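PDB 4TLV: ADP-ribosylating toxin CARDS from Mycoplasma pneumoniae, which transfers ADP-ribose from NAD(+) to target proteins as a mono-ADP-ribosylating virulence toxin and causes vacuolization of mammalian cells. Local coordinates for residues A[278-289]-A[297-305]. Sequence-based numbering, arbitrary orientation.
Sequences YLRGIKTQKTFM and NNVFLVEVN
The antiparallel beta hairpin of strands 287-293 and 298-303 in the beta-trefoil domain D2 of the toxin brings Phe-288 opposite Glu-303 as a non-hydrogen-bonded pair and Met-289 opposite Val-302 as a hydrogen-bonded one. Met-289 N gives its hydrogen to Val-302 O (2.8 Å), and Val-302 N answers to Met-289 O. Just past strand 298-303, Val-304 N still reaches Thr-287 O at 2.9 Å, a nearly straight bond (171° at the hydrogen) that carries the pairing one step beyond the regular strand. Strand 278-281 flanks 287-289 on its other edge through bonds between Leu-279 and Phe-288, and itself borders strand 415-421.

On the face bearing Phe-288, Leu-301 and Glu-303, the buried Phe-288 ring lies against Glu-303 and the equally buried Leu-301, its CD2 3.9 Å from Leu-301 CB and its CE2 3.8 Å from Glu-303 CB. The Leu-301 and Leu-279 side chains cross at about a right angle, touching through CD2 and CD1, and Trp-392 packs edge-to-face with the Phe-288 ring. On the other face, Val-304 CG2 is the common point of contact: it sits beside Thr-287 CG2, faces Met-289 CG and touches the edge of the Tyr-278 ring near its plane. Thr-287 turns its hydroxyl to Arg-280, whose NE and NH2 both donate to OG1, which lies at the edge of the guanidinium and close to its plane, the NE bond being the shorter at 2.8 Å.

Glu-303 keeps its chain extended, with CG anti to the backbone N (chi1 -178°), which carries the carboxylate across the aliphatic part of Lys-286 at a slant. OE2 lies 3.7 Å from Lys-286 CG, and a water bridges the strands by accepting from Thr-287 N and donating to Glu-303 OE2 at 2.8 Å.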
ATOM      1  N   TYR A 278       6.451  18.110 -15.495  1.00 16.48           N
ATOM      2  CA  TYR A 278       6.008  18.844 -16.685  1.00 17.82           C
ATOM      3  C   TYR A 278       5.074  18.011 -17.543  1.00 18.27           C
ATOM      4  O   TYR A 278       5.383  16.873 -17.876  1.00 16.98           O
ATOM      5  CB  TYR A 278       7.213  19.220 -17.545  1.00 21.04           C
ATOM      6  CG  TYR A 278       8.098  20.288 -16.959  1.00 21.14           C
ATOM      7  CD1 TYR A 278       8.991  19.996 -15.940  1.00 18.71           C
ATOM      8  CD2 TYR A 278       8.056  21.583 -17.446  1.00 24.59           C
ATOM      9  CE1 TYR A 278       9.810  20.970 -15.412  1.00 23.22           C
ATOM     10  CE2 TYR A 278       8.876  22.572 -16.933  1.00 28.25           C
ATOM     11  CZ  TYR A 278       9.746  22.261 -15.911  1.00 28.07           C
ATOM     12  OH  TYR A 278      10.553  23.240 -15.402  1.00 33.08           O
ATOM     13  N   LEU A 279       3.940  18.596 -17.917  1.00 17.76           N
ATOM     14  CA  LEU A 279       2.968  17.927 -18.763  1.00 17.15           C
ATOM     15  C   LEU A 279       2.730  18.724 -20.043  1.00 19.63           C
ATOM     16  O   LEU A 279       2.874  19.946 -20.059  1.00 21.46           O
ATOM     17  CB  LEU A 279       1.652  17.740 -18.006  1.00 21.07           C
ATOM     18  CG  LEU A 279       1.820  16.948 -16.709  1.00 23.66           C
ATOM     19  CD1 LEU A 279       1.507  17.838 -15.534  1.00 25.64           C
ATOM     20  CD2 LEU A 279       0.966  15.694 -16.696  1.00 22.01           C
ATOM     21  N   ARG A 280       2.359  18.025 -21.106  1.00 21.82           N
ATOM     22  CA  ARG A 280       2.092  18.662 -22.392  1.00 22.78           C
ATOM     23  C   ARG A 280       0.731  18.221 -22.924  1.00 22.90           C
ATOM     24  O   ARG A 280       0.372  17.041 -22.856  1.00 20.38           O
ATOM     25  CB  ARG A 280       3.215  18.344 -23.389  1.00 23.33           C
ATOM     26  CG  ARG A 280       3.114  19.071 -24.728  1.00 27.41           C
ATOM     27  CD  ARG A 280       4.439  18.987 -25.487  1.00 25.05           C
ATOM     28  NE  ARG A 280       5.479  19.763 -24.817  1.00 31.41           N
ATOM     29  CZ  ARG A 280       6.785  19.626 -25.033  1.00 32.88           C
ATOM     30  NH1 ARG A 280       7.230  18.728 -25.910  1.00 32.98           N
ATOM     31  NH2 ARG A 280       7.642  20.390 -24.369  1.00 35.80           N
ATOM     32  N   GLY A 281      -0.042  19.189 -23.407  1.00 22.21           N
ATOM     33  CA  GLY A 281      -1.341  18.912 -23.990  1.00 25.57           C
ATOM     34  C   GLY A 281      -1.126  18.295 -25.350  1.00 26.42           C
ATOM     35  O   GLY A 281      -0.284  18.756 -26.113  1.00 27.56           O
ATOM     36  N   ILE A 282      -1.887  17.249 -25.644  1.00 24.91           N
ATOM     37  CA  ILE A 282      -1.673  16.436 -26.836  1.00 32.62           C
ATOM     38  C   ILE A 282      -1.868  17.193 -28.149  1.00 35.57           C
ATOM     39  O   ILE A 282      -1.083  17.037 -29.086  1.00 41.36           O
ATOM     40  CB  ILE A 282      -2.577  15.198 -26.819  1.00 28.61           C
ATOM     41  CG1 ILE A 282      -2.062  14.222 -25.767  1.00 34.53           C
ATOM     42  CG2 ILE A 282      -2.592  14.527 -28.182  1.00 43.21           C
ATOM     43  CD1 ILE A 282      -0.571  14.035 -25.847  1.00 30.54           C
ATOM     44  N   LYS A 283      -2.907  18.013 -28.213  1.00 33.51           N
ATOM     45  CA  LYS A 283      -3.213  18.741 -29.441  1.00 41.31           C
ATOM     46  C   LYS A 283      -2.593  20.140 -29.456  1.00 38.13           C
ATOM     47  O   LYS A 283      -1.878  20.498 -30.396  1.00 35.58           O
ATOM     48  CB  LYS A 283      -4.729  18.807 -29.664  1.00 43.08           C
ATOM     49  CG  LYS A 283      -5.124  19.224 -31.075  1.00 53.92           C
ATOM     50  CD  LYS A 283      -6.601  18.970 -31.339  1.00 58.05           C
ATOM     51  CE  LYS A 283      -6.978  19.338 -32.769  1.00 69.32           C
ATOM     52  NZ  LYS A 283      -8.437  19.162 -33.033  1.00 73.51           N
ATOM     53  N   THR A 284      -2.854  20.920 -28.410  1.00 32.96           N
ATOM     54  CA  THR A 284      -2.343  22.283 -28.321  1.00 31.18           C
ATOM     55  C   THR A 284      -0.825  22.306 -28.218  1.00 28.83           C
ATOM     56  O   THR A 284      -0.190  23.299 -28.556  1.00 31.52           O
ATOM     57  CB  THR A 284      -2.890  23.014 -27.088  1.00 36.84           C
ATOM     58  OG1 THR A 284      -2.317  22.444 -25.902  1.00 29.45           O
ATOM     59  CG2 THR A 284      -4.404  22.916 -27.024  1.00 34.53           C
ATOM     60  N   GLN A 285      -0.250  21.218 -27.717  1.00 29.67           N
ATOM     61  CA  GLN A 285       1.190  21.137 -27.480  1.00 26.92           C
ATOM     62  C   GLN A 285       1.693  22.144 -26.439  1.00 25.75           C
ATOM     63  O   GLN A 285       2.891  22.399 -26.335  1.00 24.20           O
ATOM     64  CB  GLN A 285       1.967  21.278 -28.792  1.00 31.75           C
ATOM     65  CG  GLN A 285       1.854  20.057 -29.697  1.00 34.95           C
ATOM     66  CD  GLN A 285       2.507  18.822 -29.093  1.00 39.44           C
ATOM     67  OE1 GLN A 285       3.824  18.875 -28.908  1.00 39.59           O
ATOM     68  NE2 GLN A 285       1.833  17.834 -28.790  1.00 35.55           N
ATOM     69  N   LYS A 286       0.773  22.711 -25.670  1.00 25.25           N
ATOM     70  CA  LYS A 286       1.139  23.614 -24.593  1.00 22.91           C
ATOM     71  C   LYS A 286       1.735  22.823 -23.435  1.00 29.35           C
ATOM     72  O   LYS A 286       1.330  21.690 -23.175  1.00 21.56           O
ATOM     73  CB  LYS A 286      -0.082  24.403 -24.120  1.00 31.69           C
ATOM     74  CG  LYS A 286      -0.571  25.430 -25.138  1.00 34.41           C
ATOM     75  CD  LYS A 286      -1.786  26.187 -24.638  1.00 33.32           C
ATOM     76  CE  LYS A 286      -2.245  27.204 -25.673  1.00 36.66           C
ATOM     77  NZ  LYS A 286      -3.356  28.060 -25.172  1.00 32.14           N
ATOM     78  N   THR A 287       2.689  23.432 -22.742  1.00 26.97           N
ATOM     79  CA  THR A 287       3.414  22.748 -21.675  1.00 27.46           C
ATOM     80  C   THR A 287       3.142  23.399 -20.333  1.00 25.83           C
ATOM     81  O   THR A 287       3.095  24.627 -20.227  1.00 23.17           O
ATOM     82  CB  THR A 287       4.931  22.725 -21.964  1.00 27.61           C
ATOM     83  OG1 THR A 287       5.151  22.071 -23.223  1.00 27.09           O
ATOM     84  CG2 THR A 287       5.698  21.970 -20.859  1.00 22.15           C
ATOM     85  N   PHE A 288       2.961  22.568 -19.311  1.00 21.78           N
ATOM     86  CA  PHE A 288       2.621  23.047 -17.981  1.00 22.26           C
ATOM     87  C   PHE A 288       3.472  22.393 -16.913  1.00 20.86           C
ATOM     88  O   PHE A 288       3.909  21.253 -17.058  1.00 21.45           O
ATOM     89  CB  PHE A 288       1.170  22.716 -17.637  1.00 18.58           C
ATOM     90  CG  PHE A 288       0.159  23.277 -18.603  1.00 24.66           C
ATOM     91  CD1 PHE A 288      -0.208  22.565 -19.729  1.00 23.67           C
ATOM     92  CD2 PHE A 288      -0.430  24.505 -18.371  1.00 25.47           C
ATOM     93  CE1 PHE A 288      -1.145  23.073 -20.621  1.00 29.68           C
ATOM     94  CE2 PHE A 288      -1.372  25.019 -19.259  1.00 29.38           C
ATOM     95  CZ  PHE A 288      -1.729  24.295 -20.384  1.00 27.05           C
ATOM     96  N   MET A 289       3.650  23.111 -15.816  1.00 18.50           N
ATOM     97  CA  MET A 289       4.244  22.544 -14.624  1.00 19.08           C
ATOM     98  C   MET A 289       3.137  22.242 -13.627  1.00 19.72           C
ATOM     99  O   MET A 289       2.272  23.083 -13.358  1.00 17.83           O
ATOM    100  CB  MET A 289       5.225  23.522 -13.999  1.00 18.26           C
ATOM    101  CG  MET A 289       6.476  23.744 -14.829  1.00 25.58           C
ATOM    102  SD  MET A 289       7.464  25.061 -14.120  1.00 40.49           S
ATOM    103  CE  MET A 289       6.513  26.512 -14.534  1.00 30.71           C
ATOM    104  N   ASN A 297      -4.893  22.795  -0.221  1.00 20.11           N
ATOM    105  CA  ASN A 297      -4.927  21.491  -0.892  1.00 18.63           C
ATOM    106  C   ASN A 297      -5.194  21.550  -2.396  1.00 17.31           C
ATOM    107  O   ASN A 297      -5.465  20.533  -3.012  1.00 16.11           O
ATOM    108  CB  ASN A 297      -5.916  20.532  -0.206  1.00 19.77           C
ATOM    109  CG  ASN A 297      -5.348  19.942   1.084  1.00 19.25           C
ATOM    110  OD1 ASN A 297      -4.147  20.027   1.338  1.00 23.28           O
ATOM    111  ND2 ASN A 297      -6.210  19.370   1.904  1.00 21.18           N
ATOM    112  N   ASN A 298      -5.105  22.730  -2.999  1.00 18.12           N
ATOM    113  CA  ASN A 298      -5.314  22.816  -4.446  1.00 17.73           C
ATOM    114  C   ASN A 298      -4.147  22.221  -5.244  1.00 14.48           C
ATOM    115  O   ASN A 298      -2.988  22.343  -4.849  1.00 18.49           O
ATOM    116  CB  ASN A 298      -5.532  24.269  -4.878  1.00 22.75           C
ATOM    117  CG  ASN A 298      -6.903  24.800  -4.478  1.00 21.36           C
ATOM    118  OD1 ASN A 298      -7.811  24.032  -4.171  1.00 25.23           O
ATOM    119  ND2 ASN A 298      -7.056  26.117  -4.496  1.00 28.30           N
ATOM    120  N   VAL A 299      -4.472  21.597  -6.367  1.00 16.21           N
ATOM    121  CA  VAL A 299      -3.486  21.112  -7.323  1.00 17.94           C
ATOM    122  C   VAL A 299      -3.822  21.834  -8.613  1.00 19.36           C
ATOM    123  O   VAL A 299      -4.991  21.937  -8.963  1.00 21.33           O
ATOM    124  CB  VAL A 299      -3.628  19.612  -7.557  1.00 16.34           C
ATOM    125  CG1 VAL A 299      -2.615  19.122  -8.637  1.00 16.44           C
ATOM    126  CG2 VAL A 299      -3.434  18.855  -6.239  1.00 15.76           C
ATOM    127  N   PHE A 300      -2.816  22.339  -9.317  1.00 17.41           N
ATOM    128  CA  PHE A 300      -3.096  23.100 -10.527  1.00 18.84           C
ATOM    129  C   PHE A 300      -1.920  23.116 -11.482  1.00 21.02           C
ATOM    130  O   PHE A 300      -0.825  22.652 -11.156  1.00 17.34           O
ATOM    131  CB  PHE A 300      -3.486  24.528 -10.157  1.00 22.08           C
ATOM    132  CG  PHE A 300      -2.556  25.160  -9.191  1.00 19.80           C
ATOM    133  CD1 PHE A 300      -2.758  25.026  -7.828  1.00 22.84           C
ATOM    134  CD2 PHE A 300      -1.458  25.875  -9.633  1.00 24.41           C
ATOM    135  CE1 PHE A 300      -1.875  25.618  -6.919  1.00 23.18           C
ATOM    136  CE2 PHE A 300      -0.587  26.462  -8.737  1.00 21.87           C
ATOM    137  CZ  PHE A 300      -0.790  26.327  -7.381  1.00 24.29           C
ATOM    138  N   LEU A 301      -2.156  23.682 -12.660  1.00 19.28           N
ATOM    139  CA  LEU A 301      -1.168  23.696 -13.730  1.00 17.70           C
ATOM    140  C   LEU A 301      -0.811  25.137 -14.062  1.00 20.72           C
ATOM    141  O   LEU A 301      -1.687  25.997 -14.145  1.00 23.13           O
ATOM    142  CB  LEU A 301      -1.763  23.028 -14.975  1.00 18.70           C
ATOM    143  CG  LEU A 301      -2.292  21.604 -14.840  1.00 23.54           C
ATOM    144  CD1 LEU A 301      -3.281  21.283 -15.959  1.00 21.10           C
ATOM    145  CD2 LEU A 301      -1.136  20.626 -14.851  1.00 19.82           C
ATOM    146  N   VAL A 302       0.478  25.394 -14.247  1.00 19.27           N
ATOM    147  CA  VAL A 302       0.965  26.714 -14.612  1.00 22.04           C
ATOM    148  C   VAL A 302       1.693  26.576 -15.933  1.00 24.90           C
ATOM    149  O   VAL A 302       2.595  25.739 -16.066  1.00 22.80           O
ATOM    150  CB  VAL A 302       1.915  27.259 -13.536  1.00 21.21           C
ATOM    151  CG1 VAL A 302       2.599  28.547 -14.000  1.00 29.42           C
ATOM    152  CG2 VAL A 302       1.158  27.468 -12.228  1.00 22.92           C
ATOM    153  N   GLU A 303       1.299  27.373 -16.924  1.00 21.70           N
ATOM    154  CA  GLU A 303       1.891  27.219 -18.254  1.00 26.05           C
ATOM    155  C   GLU A 303       3.336  27.704 -18.276  1.00 28.08           C
ATOM    156  O   GLU A 303       3.670  28.715 -17.660  1.00 31.06           O
ATOM    157  CB  GLU A 303       1.070  27.938 -19.325  1.00 26.72           C
ATOM    158  CG  GLU A 303       1.638  27.756 -20.719  1.00 32.77           C
ATOM    159  CD  GLU A 303       0.682  28.210 -21.815  1.00 40.03           C
ATOM    160  OE1 GLU A 303      -0.398  28.739 -21.485  1.00 37.42           O
ATOM    161  OE2 GLU A 303       1.016  28.025 -23.006  1.00 37.15           O
ATOM    162  N   VAL A 304       4.188  26.978 -18.991  1.00 27.25           N
ATOM    163  CA  VAL A 304       5.615  27.289 -19.049  1.00 29.71           C
ATOM    164  C   VAL A 304       5.959  28.509 -19.910  1.00 43.32           C
ATOM    165  O   VAL A 304       6.512  29.492 -19.407  1.00 50.09           O
ATOM    166  CB  VAL A 304       6.431  26.090 -19.569  1.00 28.07           C
ATOM    167  CG1 VAL A 304       7.896  26.480 -19.747  1.00 39.64           C
ATOM    168  CG2 VAL A 304       6.295  24.904 -18.628  1.00 27.39           C
ATOM    169  N   ASN A 305       5.655  28.431 -21.204  1.00 43.90           N
ATOM    170  CA  ASN A 305       6.048  29.476 -22.163  1.00 56.09           C
ATOM    171  C   ASN A 305       7.547  29.482 -22.477  1.00 57.41           C
ATOM    172  O   ASN A 305       8.053  30.392 -23.139  1.00 64.30           O
ATOM    173  CB  ASN A 305       5.607  30.864 -21.683  1.00 52.08           C
ATOM    174  CG  ASN A 305       4.106  31.051 -21.749  1.00 53.04           C
ATOM    175  OD1 ASN A 305       3.482  30.769 -22.774  1.00 58.87           O
ATOM    176  ND2 ASN A 305       3.516  31.534 -20.657  1.00 49.68           N
TER
HETATM  177  O   HOH W   1       3.142  26.287 -23.466  1.00 32.02           O